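Local coordinates for protein polyketide biosynthesis 3-hydroxy-3-methylglutaryl-ACP synthase PksG (Bacillus subtilis, PDB 4YXT) that catalyses the aldol condensation of an acyl-carrier-protein-bound acetyl group with a beta-ketothioester polyketide intermediate during biosynthesis of the antibiotic bacillaene, at residues H261-M264 with M265-A269. The protein carries 1 engineered substitution. Numbering follows the deposited sequence.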
ATOM      1  N   HIS A 261      12.016 -20.688 -16.368  1.00 26.74           N
ATOM      2  CA  HIS A 261      12.873 -21.721 -15.749  1.00 25.88           C
ATOM      3  C   HIS A 261      13.972 -22.186 -16.731  1.00 25.64           C
ATOM      4  O   HIS A 261      15.109 -22.334 -16.342  1.00 27.21           O
ATOM      5  CB  HIS A 261      12.039 -22.926 -15.231  1.00 24.51           C
ATOM      6  CG  HIS A 261      12.868 -24.108 -14.823  1.00 22.74           C
ATOM      7  ND1 HIS A 261      13.127 -25.166 -15.673  1.00 22.61           N
ATOM      8  CD2 HIS A 261      13.518 -24.389 -13.668  1.00 24.67           C
ATOM      9  CE1 HIS A 261      13.872 -26.058 -15.054  1.00 23.47           C
ATOM     10  NE2 HIS A 261      14.132 -25.616 -13.836  1.00 23.04           N
ATOM     11  N   ARG A 262      13.621 -22.382 -17.998  1.00 28.98           N
ATOM     12  CA  ARG A 262      14.606 -22.798 -19.034  1.00 30.96           C
ATOM     13  C   ARG A 262      15.720 -21.763 -19.218  1.00 29.74           C
ATOM     14  O   ARG A 262      16.870 -22.109 -19.310  1.00 28.26           O
ATOM     15  CB  ARG A 262      13.885 -23.009 -20.366  1.00 32.56           C
ATOM     16  CG  ARG A 262      14.777 -23.384 -21.539  1.00 36.90           C
ATOM     17  CD  ARG A 262      13.968 -24.141 -22.581  1.00 40.28           C
ATOM     18  NE  ARG A 262      12.653 -23.522 -22.838  1.00 46.13           N
ATOM     19  CZ  ARG A 262      11.446 -24.086 -22.646  1.00 49.77           C
ATOM     20  NH1 ARG A 262      11.309 -25.334 -22.185  1.00 51.99           N
ATOM     21  NH2 ARG A 262      10.343 -23.387 -22.929  1.00 50.35           N
ATOM     22  N   THR A 263      15.340 -20.485 -19.273  1.00 30.50           N
ATOM     23  CA  THR A 263      16.244 -19.383 -19.394  1.00 28.17           C
ATOM     24  C   THR A 263      17.173 -19.390 -18.214  1.00 32.04           C
ATOM     25  O   THR A 263      18.380 -19.425 -18.388  1.00 30.02           O
ATOM     26  CB  THR A 263      15.459 -18.076 -19.451  1.00 30.39           C
ATOM     27  OG1 THR A 263      14.511 -18.136 -20.535  1.00 29.79           O
ATOM     28  CG2 THR A 263      16.377 -16.899 -19.666  1.00 31.07           C
ATOM     29  N   MET A 264      16.636 -19.421 -16.992  1.00 33.47           N
ATOM     30  CA  MET A 264      17.508 -19.387 -15.795  1.00 33.09           C
ATOM     31  C   MET A 264      18.503 -20.528 -15.743  1.00 32.28           C
ATOM     32  O   MET A 264      19.685 -20.327 -15.413  1.00 29.97           O
ATOM     33  CB  MET A 264      16.683 -19.404 -14.502  1.00 32.69           C
ATOM     34  CG  MET A 264      15.909 -18.124 -14.256  1.00 34.85           C
ATOM     35  SD  MET A 264      17.006 -16.692 -14.143  1.00 36.96           S
ATOM     36  CE  MET A 264      17.862 -16.911 -12.587  1.00 32.84           C
ATOM     37  N   MET A 265      18.009 -21.740 -16.009  1.00 33.49           N
ATOM     38  CA  MET A 265      18.852 -22.948 -15.923  1.00 33.66           C
ATOM     39  C   MET A 265      20.010 -22.908 -16.922  1.00 33.04           C
ATOM     40  O   MET A 265      21.094 -23.357 -16.596  1.00 27.87           O
ATOM     41  CB  MET A 265      18.038 -24.228 -16.187  1.00 35.58           C
ATOM     42  CG  MET A 265      17.121 -24.616 -15.062  1.00 35.66           C
ATOM     43  SD  MET A 265      17.966 -24.935 -13.486  1.00 39.62           S
ATOM     44  CE  MET A 265      16.707 -24.093 -12.551  1.00 47.53           C
ATOM     45  N   ARG A 266      19.775 -22.381 -18.126  1.00 34.81           N
ATOM     46  CA  ARG A 266      20.859 -22.207 -19.116  1.00 39.08           C
ATOM     47  C   ARG A 266      21.891 -21.109 -18.700  1.00 43.48           C
ATOM     48  O   ARG A 266      23.080 -21.231 -19.020  1.00 39.73           O
ATOM     49  CB  ARG A 266      20.267 -21.942 -20.513  1.00 43.21           C
ATOM     50  CG  ARG A 266      19.629 -23.180 -21.156  1.00 46.75           C
ATOM     51  CD  ARG A 266      18.502 -22.829 -22.157  1.00 55.35           C
ATOM     52  NE  ARG A 266      18.983 -22.585 -23.527  1.00 58.17           N
ATOM     53  CZ  ARG A 266      19.273 -21.388 -24.052  1.00 56.36           C
ATOM     54  NH1 ARG A 266      19.112 -20.262 -23.354  1.00 52.54           N
ATOM     55  NH2 ARG A 266      19.732 -21.324 -25.299  1.00 54.35           N
ATOM     56  N   LYS A 267      21.417 -20.064 -17.998  1.00 44.06           N
ATOM     57  CA  LYS A 267      22.250 -18.978 -17.413  1.00 46.99           C
ATOM     58  C   LYS A 267      23.042 -19.400 -16.201  1.00 49.66           C
ATOM     59  O   LYS A 267      24.133 -18.933 -15.995  1.00 51.62           O
ATOM     60  CB  LYS A 267      21.389 -17.772 -17.024  1.00 49.20           C
ATOM     61  CG  LYS A 267      20.812 -17.071 -18.236  1.00 54.87           C
ATOM     62  CD  LYS A 267      20.007 -15.820 -17.907  1.00 58.13           C
ATOM     63  CE  LYS A 267      20.042 -14.859 -19.088  1.00 62.28           C
ATOM     64  NZ  LYS A 267      21.365 -14.145 -19.142  1.00 62.92           N
ATOM     65  N   VAL A 268      22.500 -20.276 -15.380  1.00 55.14           N
ATOM     66  CA  VAL A 268      23.311 -20.914 -14.360  1.00 56.70           C
ATOM     67  C   VAL A 268      23.318 -22.397 -14.702  1.00 55.98           C
ATOM     68  O   VAL A 268      22.499 -23.139 -14.206  1.00 61.31           O
ATOM     69  CB  VAL A 268      22.723 -20.660 -12.966  1.00 57.91           C
ATOM     70  CG1 VAL A 268      23.680 -21.155 -11.904  1.00 61.26           C
ATOM     71  CG2 VAL A 268      22.403 -19.177 -12.788  1.00 56.19           C
ATOM     72  N   ALA A 269      24.251 -22.825 -15.556  1.00 58.56           N
ATOM     73  CA  ALA A 269      24.062 -24.053 -16.322  1.00 54.47           C
ATOM     74  C   ALA A 269      25.083 -25.162 -16.205  1.00 57.94           C
ATOM     75  O   ALA A 269      25.157 -25.825 -15.194  1.00 66.91           O
ATOM     76  CB  ALA A 269      23.879 -23.696 -17.778  1.00 56.04           C
TER
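Met265 bends back over the imidazole of His261, one turn earlier in the same helix, and the pair illustrates how the aliphatic part of a methionine can cover a face of a flat ring. The contact over the face is made by a methylene: Met265 CG stands 3.7 Å from the ring centroid, 25° off the normal, a CH-pi contact displaced toward the rim. The sulfur approaches more obliquely, with SD 4.6 Å from that centroid, while the terminal methyl lies outside the rim by NE2 and CD2, Met265 CE being 3.3 Å from His261 NE2. With its CG anti to the carbonyl carbon, the methionine chain bends at chi2 (-60°) and again at chi3 to bring the methyl back, whereas His261 swings its ring out anti to the backbone N. The ring's rotation is further fixed by a hydrogen bond from NE2 to Asp279.

Arg262 and Arg266 run side by side in the same direction through their aliphatic parts, CG of Arg262 meeting CD of Arg266 at 3.8 Å. Their guanidinium planes diverge by 74°. Thr263 and Lys267 are likewise aligned but more loosely, and the lysine ammonium forms a salt bridge with Glu225. Beneath these pairs run the helical i to i+4 bonds, the last from Val268 N to Met264 O at 2.8 Å.

Residues 261-267 form the C-terminal end of helix 254-267, remote from the active site, and the chain leaves it at Val268. Its His261-Met265 face packs on helix 273-283, through Phe280 and Arg283, while Thr263 and Met264 rest on Leu221, Cys224 and Phe228 of helix 213-234.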